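Local coordinates for protein uncharacterized metal-dependent hydrolase (Pyrococcus furiosus, PDB 3ICJ) that binds two zinc ions and probably hydrolyses carbon-nitrogen bonds other than peptide bonds, at residues M37-N42 / R76-A81; E63-A68 / F490-I495; K262-A267 / G287-I292; F266-P271 / Q476-E481. All blocks are in the same frame, centred on the assembly; numbering follows the deposited sequence. Where two conformers were deposited one is given.

Contact 1: M37-N42 / R76-A81; sequences MKALIN and RIAELA
Met37 lays its thioether over one corner of segment 76-81 of helix 71-81, where CE meets Ala81 CB at 3.6 Å and Ile77 CG2 at 3.9 Å. Its SD sits 3.9 Å from Ala78 CA, so the sulfur rests on helix backbone as much as on side chain. CG stands anti to the backbone N (chi1 180°), which sends the chain straight out of the strand; a bend at chi3 (-110°) then turns the methyl toward Ile77, and the two side chains cross at about a right angle. Two residues further on, Ala39 CB faces Ala78 CB at 3.7 Å. This methyl-to-methyl pair marks the nearest CA approach, 6.2 Å between Ala39 CA and Ala78 CA, and its small side chains fit the 8.3 Å separation of the strand and helix axes, whose directions are roughly antiparallel (154°).

The helix packs on one face of the small mixed sheet that also contains strands 57-61, 64-69 and 84-87. Val59 touches both Met37 and Ala39 from the neighbouring strand, while Ile85 touches Ala78. Every side-chain contact between 37-42 and 76-81 is apolar, so the thioether is placed by van der Waals fit, not by directional bonds between the segments.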
loop_
_atom_site.group_PDB
_atom_site.type_symbol
_atom_site.label_atom_id
_atom_site.label_comp_id
_atom_site.label_asym_id
_atom_site.label_seq_id
_atom_site.Cartn_x
_atom_site.Cartn_y
_atom_site.Cartn_z
ATOM N N MET A 37 8.880 18.994 25.104
ATOM C CA MET A 37 9.263 17.745 25.756
ATOM C C MET A 37 8.047 17.151 26.476
ATOM O O MET A 37 7.313 17.870 27.151
ATOM C CB MET A 37 10.431 17.946 26.746
ATOM C CG MET A 37 10.851 16.640 27.450
ATOM S SD MET A 37 11.615 16.781 29.086
ATOM C CE MET A 37 13.289 16.316 28.703
ATOM N N LYS A 38 7.832 15.849 26.311
ATOM C CA LYS A 38 6.817 15.117 27.079
ATOM C C LYS A 38 7.310 13.788 27.654
ATOM O O LYS A 38 8.080 13.057 27.025
ATOM C CB LYS A 38 5.489 14.942 26.313
ATOM C CG LYS A 38 5.585 14.374 24.906
ATOM C CD LYS A 38 4.252 14.498 24.155
ATOM C CE LYS A 38 3.895 15.961 23.886
ATOM N NZ LYS A 38 2.516 16.121 23.359
ATOM N N ALA A 39 6.873 13.506 28.876
ATOM C CA ALA A 39 7.086 12.222 29.495
ATOM C C ALA A 39 5.735 11.512 29.627
ATOM O O ALA A 39 4.796 12.054 30.204
ATOM C CB ALA A 39 7.774 12.378 30.860
ATOM N N LEU A 40 5.640 10.323 29.043
ATOM C CA LEU A 40 4.487 9.433 29.231
ATOM C C LEU A 40 4.867 8.483 30.359
ATOM O O LEU A 40 5.838 7.733 30.240
ATOM C CB LEU A 40 4.191 8.641 27.947
ATOM C CG LEU A 40 4.285 9.360 26.602
ATOM C CD1 LEU A 40 4.143 8.348 25.477
ATOM C CD2 LEU A 40 3.217 10.426 26.482
ATOM N N ILE A 41 4.122 8.529 31.464
ATOM C CA ILE A 41 4.469 7.776 32.687
ATOM C C ILE A 41 3.310 6.894 33.167
ATOM O O ILE A 41 2.209 6.979 32.612
ATOM C CB ILE A 41 4.949 8.726 33.828
ATOM C CG1 ILE A 41 3.870 9.743 34.210
ATOM C CG2 ILE A 41 6.246 9.470 33.430
ATOM C CD1 ILE A 41 4.025 10.229 35.607
ATOM N N ASN A 42 3.559 6.047 34.172
ATOM C CA ASN A 42 2.505 5.238 34.831
ATOM C C ASN A 42 1.657 4.381 33.844
ATOM O O ASN A 42 0.428 4.291 33.938
ATOM C CB ASN A 42 1.648 6.134 35.761
ATOM C CG ASN A 42 0.718 5.345 36.678
ATOM O OD1 ASN A 42 1.059 4.258 37.149
ATOM N ND2 ASN A 42 -0.465 5.908 36.947
ATOM N N ARG A 76 11.281 12.273 36.735
ATOM C CA ARG A 76 12.347 13.129 37.250
ATOM C C ARG A 76 13.031 13.925 36.123
ATOM O O ARG A 76 13.367 15.084 36.319
ATOM C CB ARG A 76 13.368 12.286 38.026
ATOM C CG ARG A 76 14.382 13.061 38.851
ATOM C CD ARG A 76 13.858 13.453 40.229
ATOM N NE ARG A 76 13.551 14.878 40.308
ATOM C CZ ARG A 76 14.448 15.831 40.564
ATOM N NH1 ARG A 76 14.060 17.101 40.621
ATOM N NH2 ARG A 76 15.732 15.522 40.757
ATOM N N ILE A 77 13.240 13.296 34.964
ATOM C CA ILE A 77 13.840 13.994 33.813
ATOM C C ILE A 77 12.965 15.180 33.364
ATOM O O ILE A 77 13.457 16.310 33.186
ATOM C CB ILE A 77 14.140 13.028 32.635
ATOM C CG1 ILE A 77 15.241 12.039 33.027
ATOM C CG2 ILE A 77 14.567 13.810 31.365
ATOM C CD1 ILE A 77 15.541 10.941 31.965
ATOM N N ALA A 78 11.667 14.923 33.239
ATOM C CA ALA A 78 10.701 15.930 32.818
ATOM C C ALA A 78 10.493 17.027 33.859
ATOM O O ALA A 78 10.233 18.187 33.503
ATOM C CB ALA A 78 9.384 15.271 32.470
ATOM N N GLU A 79 10.623 16.667 35.137
ATOM C CA GLU A 79 10.596 17.657 36.207
ATOM C C GLU A 79 11.793 18.605 36.094
ATOM O O GLU A 79 11.636 19.806 36.228
ATOM C CB GLU A 79 10.589 16.992 37.578
ATOM C CG GLU A 79 9.241 16.457 38.006
ATOM C CD GLU A 79 9.323 15.596 39.270
ATOM O OE1 GLU A 79 10.426 15.429 39.856
ATOM O OE2 GLU A 79 8.265 15.078 39.674
ATOM N N LEU A 80 12.976 18.063 35.821
ATOM C CA LEU A 80 14.185 18.888 35.730
ATOM C C LEU A 80 14.217 19.790 34.501
ATOM O O LEU A 80 14.702 20.918 34.567
ATOM C CB LEU A 80 15.443 18.022 35.763
ATOM C CG LEU A 80 15.787 17.299 37.063
ATOM C CD1 LEU A 80 16.834 16.268 36.747
ATOM C CD2 LEU A 80 16.263 18.252 38.160
ATOM N N ALA A 81 13.700 19.283 33.385
ATOM C CA ALA A 81 13.774 20.001 32.111
ATOM C C ALA A 81 12.515 20.815 31.801
ATOM O O ALA A 81 12.469 21.521 30.803
ATOM C CB ALA A 81 14.077 19.035 30.987
#

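Contact 2: E63-A68 / F490-I495; sequences ERVLYA and FRAEYI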
loop_
_atom_site.group_PDB
_atom_site.type_symbol
_atom_site.label_atom_id
_atom_site.label_comp_id
_atom_site.label_asym_id
_atom_site.label_seq_id
_atom_site.Cartn_x
_atom_site.Cartn_y
_atom_site.Cartn_z
ATOM N N GLU A 63 10.446 15.292 18.784
ATOM C CA GLU A 63 9.915 14.139 18.024
ATOM C C GLU A 63 10.860 12.921 17.965
ATOM O O GLU A 63 10.789 12.120 17.041
ATOM C CB GLU A 63 9.440 14.565 16.625
ATOM C CG GLU A 63 8.308 15.577 16.670
ATOM C CD GLU A 63 8.562 16.775 15.782
ATOM O OE1 GLU A 63 8.685 16.603 14.546
ATOM O OE2 GLU A 63 8.633 17.897 16.329
ATOM N N ARG A 64 11.727 12.791 18.963
ATOM C CA ARG A 64 12.568 11.610 19.143
ATOM C C ARG A 64 12.487 11.117 20.571
ATOM O O ARG A 64 12.197 11.894 21.474
ATOM C CB ARG A 64 14.020 11.916 18.819
ATOM C CG ARG A 64 14.213 12.613 17.500
ATOM C CD ARG A 64 15.122 11.808 16.647
ATOM N NE ARG A 64 15.085 12.245 15.264
ATOM C CZ ARG A 64 15.566 11.531 14.256
ATOM N NH1 ARG A 64 16.117 10.344 14.489
ATOM N NH2 ARG A 64 15.499 12.003 13.018
ATOM N N VAL A 65 12.757 9.831 20.773
ATOM C CA VAL A 65 12.767 9.241 22.104
ATOM C C VAL A 65 14.090 9.615 22.776
ATOM O O VAL A 65 15.164 9.393 22.228
ATOM C CB VAL A 65 12.584 7.694 22.055
ATOM C CG1 VAL A 65 12.797 7.058 23.441
ATOM C CG2 VAL A 65 11.199 7.329 21.489
ATOM N N LEU A 66 13.980 10.188 23.965
ATOM C CA LEU A 66 15.120 10.659 24.735
ATOM C C LEU A 66 15.522 9.602 25.768
ATOM O O LEU A 66 16.712 9.395 26.044
ATOM C CB LEU A 66 14.737 11.965 25.455
ATOM C CG LEU A 66 15.836 12.508 26.373
ATOM C CD1 LEU A 66 16.987 12.997 25.511
ATOM C CD2 LEU A 66 15.349 13.578 27.278
ATOM N N TYR A 67 14.509 8.958 26.346
ATOM C CA TYR A 67 14.687 7.974 27.411
ATOM C C TYR A 67 13.529 6.967 27.363
ATOM O O TYR A 67 12.365 7.341 27.218
ATOM C CB TYR A 67 14.755 8.688 28.800
ATOM C CG TYR A 67 14.812 7.735 29.974
ATOM C CD1 TYR A 67 16.013 7.121 30.341
ATOM C CD2 TYR A 67 13.656 7.408 30.685
ATOM C CE1 TYR A 67 16.053 6.212 31.396
ATOM C CE2 TYR A 67 13.685 6.517 31.738
ATOM C CZ TYR A 67 14.878 5.915 32.088
ATOM O OH TYR A 67 14.900 5.024 33.147
ATOM N N ALA A 68 13.865 5.690 27.515
ATOM C CA ALA A 68 12.883 4.623 27.712
ATOM C C ALA A 68 13.329 3.779 28.914
ATOM O O ALA A 68 14.431 3.221 28.902
ATOM C CB ALA A 68 12.788 3.759 26.440
ATOM N N PHE A 490 15.069 6.826 18.340
ATOM C CA PHE A 490 14.025 6.551 17.343
ATOM C C PHE A 490 13.048 7.714 17.277
ATOM O O PHE A 490 12.834 8.407 18.277
ATOM C CB PHE A 490 13.277 5.236 17.650
ATOM C CG PHE A 490 14.010 4.014 17.184
ATOM C CD1 PHE A 490 15.101 3.527 17.900
ATOM C CD2 PHE A 490 13.626 3.356 16.018
ATOM C CE1 PHE A 490 15.808 2.395 17.466
ATOM C CE2 PHE A 490 14.322 2.220 15.571
ATOM C CZ PHE A 490 15.412 1.739 16.297
ATOM N N ARG A 491 12.486 7.943 16.090
ATOM C CA ARG A 491 11.428 8.936 15.921
ATOM C C ARG A 491 10.213 8.489 16.726
ATOM O O ARG A 491 9.838 7.312 16.705
ATOM C CB ARG A 491 11.044 9.102 14.456
ATOM C CG ARG A 491 12.031 9.881 13.655
ATOM C CD ARG A 491 11.831 9.624 12.187
ATOM N NE ARG A 491 12.921 10.213 11.416
ATOM C CZ ARG A 491 12.906 11.446 10.923
ATOM N NH1 ARG A 491 13.950 11.897 10.245
ATOM N NH2 ARG A 491 11.845 12.226 11.100
ATOM N N ALA A 492 9.622 9.435 17.454
ATOM C CA ALA A 492 8.581 9.106 18.417
ATOM C C ALA A 492 7.226 9.006 17.730
ATOM O O ALA A 492 6.426 9.935 17.791
ATOM C CB ALA A 492 8.553 10.133 19.546
ATOM N N GLU A 493 7.006 7.894 17.034
ATOM C CA GLU A 493 5.712 7.593 16.437
ATOM C C GLU A 493 5.122 6.489 17.291
ATOM O O GLU A 493 5.606 5.358 17.296
ATOM C CB GLU A 493 5.836 7.167 14.959
ATOM C CG GLU A 493 6.547 8.166 14.036
ATOM C CD GLU A 493 5.740 9.417 13.712
ATOM O OE1 GLU A 493 4.585 9.558 14.178
ATOM O OE2 GLU A 493 6.273 10.271 12.986
ATOM N N TYR A 494 4.115 6.847 18.076
ATOM C CA TYR A 494 3.526 5.915 19.012
ATOM C C TYR A 494 2.026 5.999 18.984
ATOM O O TYR A 494 1.455 7.035 18.609
ATOM C CB TYR A 494 4.033 6.178 20.446
ATOM C CG TYR A 494 3.667 7.551 20.992
ATOM C CD1 TYR A 494 2.465 7.760 21.676
ATOM C CD2 TYR A 494 4.541 8.633 20.855
ATOM C CE1 TYR A 494 2.133 9.009 22.181
ATOM C CE2 TYR A 494 4.219 9.890 21.364
ATOM C CZ TYR A 494 3.019 10.070 22.024
ATOM O OH TYR A 494 2.705 11.313 22.521
ATOM N N ILE A 495 1.380 4.924 19.419
ATOM C CA ILE A 495 -0.063 4.957 19.590
ATOM C C ILE A 495 -0.397 4.497 21.008
ATOM O O ILE A 495 0.368 3.750 21.619
ATOM C CB ILE A 495 -0.814 4.114 18.511
ATOM C CG1 ILE A 495 -0.294 2.670 18.482
ATOM C CG2 ILE A 495 -0.703 4.788 17.140
ATOM C CD1 ILE A 495 -1.075 1.721 17.576
#
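The guanidinium of Arg64 has Arg491 CG over the centre of one face, 3.9 Å above its plane, and the guanidinium of Arg491 in turn has Arg64 NH2 over one face, toward the rim. The two side chains run side by side in the same direction, but their flat ends are turned 53° apart, so this is no flat stack. Arg64 NH2 and Arg491 NH1, both donors, come within 3.2 Å. Acidic partners probably offset the like charges: Asp482 forms salt bridges with both Arg64 and Arg491, and Glu286 takes Arg491 NH1. The bend in Arg64 at chi2 (-123°) helps bring its end over Arg491, whose own chain is extended from CG to NE.

Beneath the arginines the backbones form a single beta bridge between Arg64 and Arg491. It joins strand 64-69, in the small sheet near the N-terminus, to the chain leading into strand 494-497 of the sheet carrying the amidohydrolase core strands. Val65 N donates to Phe490 O at 2.9 Å, and Ala492 N donates to Glu63 O at 3.0 Å. Ala492 is the centre of an inverse gamma turn, closed by Glu493 N bonding to Arg491 O. Val65 CG2 lies 4.3 Å from Ala492 CB, a modest apolar touch.

Contact 3: K262-A267 / G287-I292; sequences KMNVFA and GRRLRI
Phe266 and Arg291 pack closely side by side: Arg291 CD lies over one face of the ring, 4.1 Å from its centroid and 25° off the normal, a CH-pi contact. Farther along, Phe266 CZ sits over one face of the guanidinium, whose plane is 40° from that of the ring. Arg291 NH2 then divides its bonds between Asn264 OD1 (2.9 Å) and Arg289 O (2.9 Å), which fixes the rotation of the group. Asn264 OD1 is gripped twice, since Arg289 NH1 reaches it at 3.0 Å from the opposite face of the amide. Its ND2 goes to Ser238 and Glu493, and Glu493 also forms a salt bridge with Arg289.

On the other side of the strands, Leu290 CD1 makes looser apolar contacts with Val265 CG1 at 4.3 Å and Ala267 CB at 4.2 Å, beneath helix 246-257. Toward solvent, at Lys262, the contact is also looser: Lys262 O lies over one face of the Arg289 guanidinium, 3.7 Å from NH2, without a hydrogen bond.

Bonds from Val265 N to Arg289 O, Arg291 N to Val265 O and Ala267 N to Arg291 O define a parallel pairing. The connection runs through helix 274-280 and short strand 285-286, a beta-alpha-beta crossover consistent with the beta/alpha-barrel of amidohydrolases.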
loop_
_atom_site.group_PDB
_atom_site.type_symbol
_atom_site.label_atom_id
_atom_site.label_comp_id
_atom_site.label_asym_id
_atom_site.label_seq_id
_atom_site.Cartn_x
_atom_site.Cartn_y
_atom_site.Cartn_z
ATOM N N LYS A 262 1.115 14.978 7.574
ATOM C CA LYS A 262 1.096 14.642 9.003
ATOM C C LYS A 262 1.565 13.201 9.283
ATOM O O LYS A 262 1.394 12.680 10.391
ATOM C CB LYS A 262 -0.304 14.886 9.586
ATOM C CG LYS A 262 -0.775 16.359 9.558
ATOM C CD LYS A 262 0.130 17.265 10.397
ATOM C CE LYS A 262 -0.482 18.638 10.676
ATOM N NZ LYS A 262 -0.712 19.427 9.429
ATOM N N MET A 263 2.164 12.565 8.283
ATOM C CA MET A 263 2.647 11.194 8.416
ATOM C C MET A 263 3.905 11.100 7.583
ATOM O O MET A 263 4.119 11.940 6.704
ATOM C CB MET A 263 1.544 10.161 8.009
ATOM C CG MET A 263 1.225 9.940 6.488
ATOM S SD MET A 263 -0.193 8.781 6.089
ATOM C CE MET A 263 0.076 7.584 7.308
ATOM N N ASN A 264 4.753 10.116 7.880
ATOM C CA ASN A 264 5.983 9.872 7.127
ATOM C C ASN A 264 5.695 9.163 5.822
ATOM O O ASN A 264 5.109 8.102 5.825
ATOM C CB ASN A 264 6.954 9.059 7.961
ATOM C CG ASN A 264 7.234 9.710 9.279
ATOM O OD1 ASN A 264 7.684 10.866 9.326
ATOM N ND2 ASN A 264 6.950 8.994 10.374
ATOM N N VAL A 265 6.060 9.785 4.707
ATOM C CA VAL A 265 5.664 9.294 3.383
ATOM C C VAL A 265 6.949 8.987 2.636
ATOM O O VAL A 265 7.736 9.885 2.348
ATOM C CB VAL A 265 4.837 10.333 2.594
ATOM C CG1 VAL A 265 4.562 9.838 1.152
ATOM C CG2 VAL A 265 3.529 10.682 3.308
ATOM N N PHE A 266 7.192 7.706 2.386
ATOM C CA PHE A 266 8.380 7.301 1.647
ATOM C C PHE A 266 7.942 7.005 0.212
ATOM O O PHE A 266 7.334 5.975 -0.058
ATOM C CB PHE A 266 9.074 6.100 2.309
ATOM C CG PHE A 266 9.610 6.396 3.685
ATOM C CD1 PHE A 266 10.955 6.747 3.870
ATOM C CD2 PHE A 266 8.775 6.323 4.794
ATOM C CE1 PHE A 266 11.462 7.032 5.153
ATOM C CE2 PHE A 266 9.253 6.632 6.080
ATOM C CZ PHE A 266 10.598 6.974 6.268
ATOM N N ALA A 267 8.227 7.937 -0.692
ATOM C CA ALA A 267 7.652 7.908 -2.036
ATOM C C ALA A 267 8.496 7.063 -2.975
ATOM O O ALA A 267 9.705 7.275 -3.081
ATOM C CB ALA A 267 7.499 9.351 -2.576
ATOM N N GLY A 287 12.878 15.099 3.486
ATOM C CA GLY A 287 12.269 16.276 4.123
ATOM C C GLY A 287 11.743 15.969 5.505
ATOM O O GLY A 287 12.102 14.947 6.078
ATOM N N ARG A 288 10.887 16.848 6.051
ATOM C CA ARG A 288 10.336 16.644 7.406
ATOM C C ARG A 288 9.358 15.466 7.450
ATOM O O ARG A 288 9.402 14.665 8.374
ATOM C CB ARG A 288 9.627 17.906 7.965
ATOM C CG ARG A 288 10.119 19.290 7.506
ATOM C CD ARG A 288 11.547 19.703 7.930
ATOM N NE ARG A 288 12.139 18.950 9.041
ATOM C CZ ARG A 288 13.254 18.229 8.932
ATOM N NH1 ARG A 288 13.891 18.181 7.771
ATOM N NH2 ARG A 288 13.736 17.567 9.976
ATOM N N ARG A 289 8.478 15.384 6.449
ATOM C CA ARG A 289 7.574 14.235 6.288
ATOM C C ARG A 289 7.764 13.450 4.977
ATOM O O ARG A 289 7.773 12.217 4.998
ATOM C CB ARG A 289 6.122 14.664 6.421
ATOM C CG ARG A 289 5.743 15.153 7.851
ATOM C CD ARG A 289 5.981 14.017 8.869
ATOM N NE ARG A 289 5.314 14.302 10.127
ATOM C CZ ARG A 289 5.119 13.435 11.116
ATOM N NH1 ARG A 289 5.572 12.188 11.032
ATOM N NH2 ARG A 289 4.462 13.837 12.202
ATOM N N LEU A 290 7.921 14.169 3.857
ATOM C CA LEU A 290 8.090 13.559 2.535
ATOM C C LEU A 290 9.526 13.127 2.336
ATOM O O LEU A 290 10.456 13.917 2.561
ATOM C CB LEU A 290 7.687 14.540 1.417
ATOM C CG LEU A 290 7.938 14.127 -0.044
ATOM C CD1 LEU A 290 7.075 12.910 -0.461
ATOM C CD2 LEU A 290 7.705 15.304 -1.010
ATOM N N ARG A 291 9.695 11.870 1.941
ATOM C CA ARG A 291 10.975 11.352 1.497
ATOM C C ARG A 291 10.859 10.937 0.022
ATOM O O ARG A 291 9.943 10.194 -0.344
ATOM C CB ARG A 291 11.378 10.124 2.301
ATOM C CG ARG A 291 11.946 10.375 3.691
ATOM C CD ARG A 291 10.875 10.664 4.718
ATOM N NE ARG A 291 11.336 10.367 6.079
ATOM C CZ ARG A 291 10.624 10.595 7.175
ATOM N NH1 ARG A 291 11.104 10.263 8.373
ATOM N NH2 ARG A 291 9.429 11.153 7.079
ATOM N N ILE A 292 11.779 11.426 -0.806
ATOM C CA ILE A 292 11.939 10.941 -2.182
ATOM C C ILE A 292 12.873 9.747 -2.022
ATOM O O ILE A 292 14.040 9.939 -1.699
ATOM C CB ILE A 292 12.579 12.014 -3.122
ATOM C CG1 ILE A 292 11.856 13.368 -3.016
ATOM C CG2 ILE A 292 12.590 11.542 -4.589
ATOM C CD1 ILE A 292 10.377 13.337 -3.417
#

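Contact 4: F266-P271 / Q476-E481; sequences FAYLSP and QVTLAE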
loop_
_atom_site.group_PDB
_atom_site.type_symbol
_atom_site.label_atom_id
_atom_site.label_comp_id
_atom_site.label_asym_id
_atom_site.label_seq_id
_atom_site.Cartn_x
_atom_site.Cartn_y
_atom_site.Cartn_z
ATOM N N PHE A 266 7.192 7.706 2.386
ATOM C CA PHE A 266 8.380 7.301 1.647
ATOM C C PHE A 266 7.942 7.005 0.212
ATOM O O PHE A 266 7.334 5.975 -0.058
ATOM C CB PHE A 266 9.074 6.100 2.309
ATOM C CG PHE A 266 9.610 6.396 3.685
ATOM C CD1 PHE A 266 10.955 6.747 3.870
ATOM C CD2 PHE A 266 8.775 6.323 4.794
ATOM C CE1 PHE A 266 11.462 7.032 5.153
ATOM C CE2 PHE A 266 9.253 6.632 6.080
ATOM C CZ PHE A 266 10.598 6.974 6.268
ATOM N N ALA A 267 8.227 7.937 -0.692
ATOM C CA ALA A 267 7.652 7.908 -2.036
ATOM C C ALA A 267 8.496 7.063 -2.975
ATOM O O ALA A 267 9.705 7.275 -3.081
ATOM C CB ALA A 267 7.499 9.351 -2.576
ATOM N N TYR A 268 7.869 6.078 -3.609
ATOM C CA TYR A 268 8.549 5.251 -4.615
ATOM C C TYR A 268 7.931 5.635 -5.952
ATOM O O TYR A 268 6.785 5.284 -6.243
ATOM C CB TYR A 268 8.380 3.751 -4.334
ATOM C CG TYR A 268 9.334 3.227 -3.270
ATOM C CD1 TYR A 268 9.213 3.624 -1.939
ATOM C CD2 TYR A 268 10.357 2.350 -3.601
ATOM C CE1 TYR A 268 10.074 3.152 -0.953
ATOM C CE2 TYR A 268 11.253 1.869 -2.622
ATOM C CZ TYR A 268 11.096 2.279 -1.300
ATOM O OH TYR A 268 11.953 1.834 -0.335
ATOM N N LEU A 269 8.707 6.365 -6.746
ATOM C CA LEU A 269 8.203 7.060 -7.939
ATOM C C LEU A 269 8.038 6.126 -9.123
ATOM O O LEU A 269 8.762 5.139 -9.233
ATOM C CB LEU A 269 9.174 8.188 -8.340
ATOM C CG LEU A 269 9.624 9.244 -7.317
ATOM C CD1 LEU A 269 10.334 10.426 -7.982
ATOM C CD2 LEU A 269 8.463 9.729 -6.533
ATOM N N SER A 270 7.091 6.429 -10.015
ATOM C CA SER A 270 7.065 5.764 -11.315
ATOM C C SER A 270 8.330 6.155 -12.117
ATOM O O SER A 270 8.838 7.292 -11.977
ATOM C CB SER A 270 5.777 6.091 -12.080
ATOM O OG SER A 270 5.892 7.294 -12.805
ATOM N N PRO A 271 8.873 5.205 -12.940
ATOM C CA PRO A 271 10.131 5.409 -13.682
ATOM C C PRO A 271 10.119 6.542 -14.720
ATOM O O PRO A 271 11.185 7.016 -15.106
ATOM C CB PRO A 271 10.373 4.043 -14.377
ATOM C CG PRO A 271 9.030 3.343 -14.361
ATOM C CD PRO A 271 8.400 3.804 -13.083
ATOM N N GLN A 476 12.346 -1.364 8.277
ATOM C CA GLN A 476 13.589 -1.915 7.703
ATOM C C GLN A 476 13.473 -2.177 6.224
ATOM O O GLN A 476 14.410 -1.947 5.483
ATOM C CB GLN A 476 14.033 -3.175 8.435
ATOM C CG GLN A 476 14.531 -2.846 9.819
ATOM C CD GLN A 476 15.698 -3.682 10.214
ATOM O OE1 GLN A 476 15.542 -4.816 10.687
ATOM N NE2 GLN A 476 16.895 -3.130 10.034
ATOM N N VAL A 477 12.292 -2.612 5.806
ATOM C CA VAL A 477 12.007 -2.914 4.416
ATOM C C VAL A 477 11.987 -1.625 3.585
ATOM O O VAL A 477 12.356 -1.637 2.409
ATOM C CB VAL A 477 10.722 -3.785 4.341
ATOM C CG1 VAL A 477 10.016 -3.688 3.018
ATOM C CG2 VAL A 477 11.121 -5.230 4.654
ATOM N N THR A 478 11.629 -0.510 4.240
ATOM C CA THR A 478 11.584 0.820 3.626
ATOM C C THR A 478 12.861 1.668 3.928
ATOM O O THR A 478 12.865 2.889 3.745
ATOM C CB THR A 478 10.264 1.542 4.062
ATOM O OG1 THR A 478 9.165 0.596 4.006
ATOM C CG2 THR A 478 9.912 2.711 3.135
ATOM N N LEU A 479 13.928 1.012 4.401
ATOM C CA LEU A 479 15.226 1.658 4.680
ATOM C C LEU A 479 15.131 2.883 5.600
ATOM O O LEU A 479 15.823 3.885 5.395
ATOM C CB LEU A 479 15.946 2.013 3.375
ATOM C CG LEU A 479 16.141 0.882 2.339
ATOM C CD1 LEU A 479 16.825 1.465 1.091
ATOM C CD2 LEU A 479 16.993 -0.300 2.909
ATOM N N ALA A 480 14.272 2.762 6.615
ATOM C CA ALA A 480 13.943 3.828 7.566
ATOM C C ALA A 480 14.413 3.389 8.939
ATOM O O ALA A 480 13.643 2.817 9.720
ATOM C CB ALA A 480 12.439 4.040 7.578
ATOM N N GLU A 481 15.684 3.646 9.220
ATOM C CA GLU A 481 16.393 2.998 10.331
ATOM C C GLU A 481 16.008 3.533 11.719
ATOM O O GLU A 481 16.249 2.872 12.735
ATOM C CB GLU A 481 17.920 3.099 10.130
ATOM C CG GLU A 481 18.460 2.524 8.789
ATOM C CD GLU A 481 18.124 1.035 8.542
ATOM O OE1 GLU A 481 18.037 0.236 9.513
ATOM O OE2 GLU A 481 17.959 0.668 7.352
#
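Thr478 CG2 is wedged between two aromatic residues of the strand, and each meets it differently. Toward Phe266 it comes obliquely, neither over the ring face nor at its edge, with CG2 at 3.6 Å from Phe266 CB and 3.7 Å from Phe266 CG. Toward Tyr268 it lies at the ring edge, near the ring plane, 4.1 Å from Tyr268 CE1. The threonine chain crosses both aromatic side chains at a slant. Its methyl stands anti to the backbone N, which presents CG2 to the strand, while OG1 takes the position beside that N and bonds to Ser474 O. Ala480 completes the contact by touching the far end of the phenylalanine ring: its CB is 3.7 Å from Phe266 CZ, again obliquely. Thr478 and Ala480 thus contact opposite ends of the Phe266 side chain.

These two residues are brought to the strand by the end of helix 463-477. Leu479, with positive phi, is the C-prime residue of a Schellman motif: its N bonds back to Gln476 O at 3.2 Å, and Ala480 N bonds to the backbone O one residue before Gln476. The turn is buried near the metal site; the side chain of Tyr268 is about 8 Å from that of the zinc ligand His103. Tyr268 OH, 4.1 Å from Thr478 CA, is hydrogen-bonded to Asp344, and Arg370 makes a cation-pi contact with the tyrosine.

Methyl groups therefore make the side-chain packing against the rings. The chemistry implies a buried seam held by apolar contact, whose two hydroxyls, of Tyr268 and Thr478, bond to Asp344 and Ser474.

Contacts 3 and 4 belong to the buried core and share strand 264-269: contact 3 pairs it with a neighbouring strand, whereas contact 4 sets it against the end of a helix. Contact 2 is a surface contact and contact 1 only partly buried, both involving the small sheet near the N-terminus, where they touch through Met37 CE and Leu66 CD2, 3.7 Å apart. The chemistry changes with place: contacts 1 and 4 are apolar between their segments, while contacts 2 and 3 combine backbone bonds with arginines. Those two are tied together by an acidic residue of 490-495 that reaches the strand pair. Contact 1 touches neither contact 3 nor contact 4.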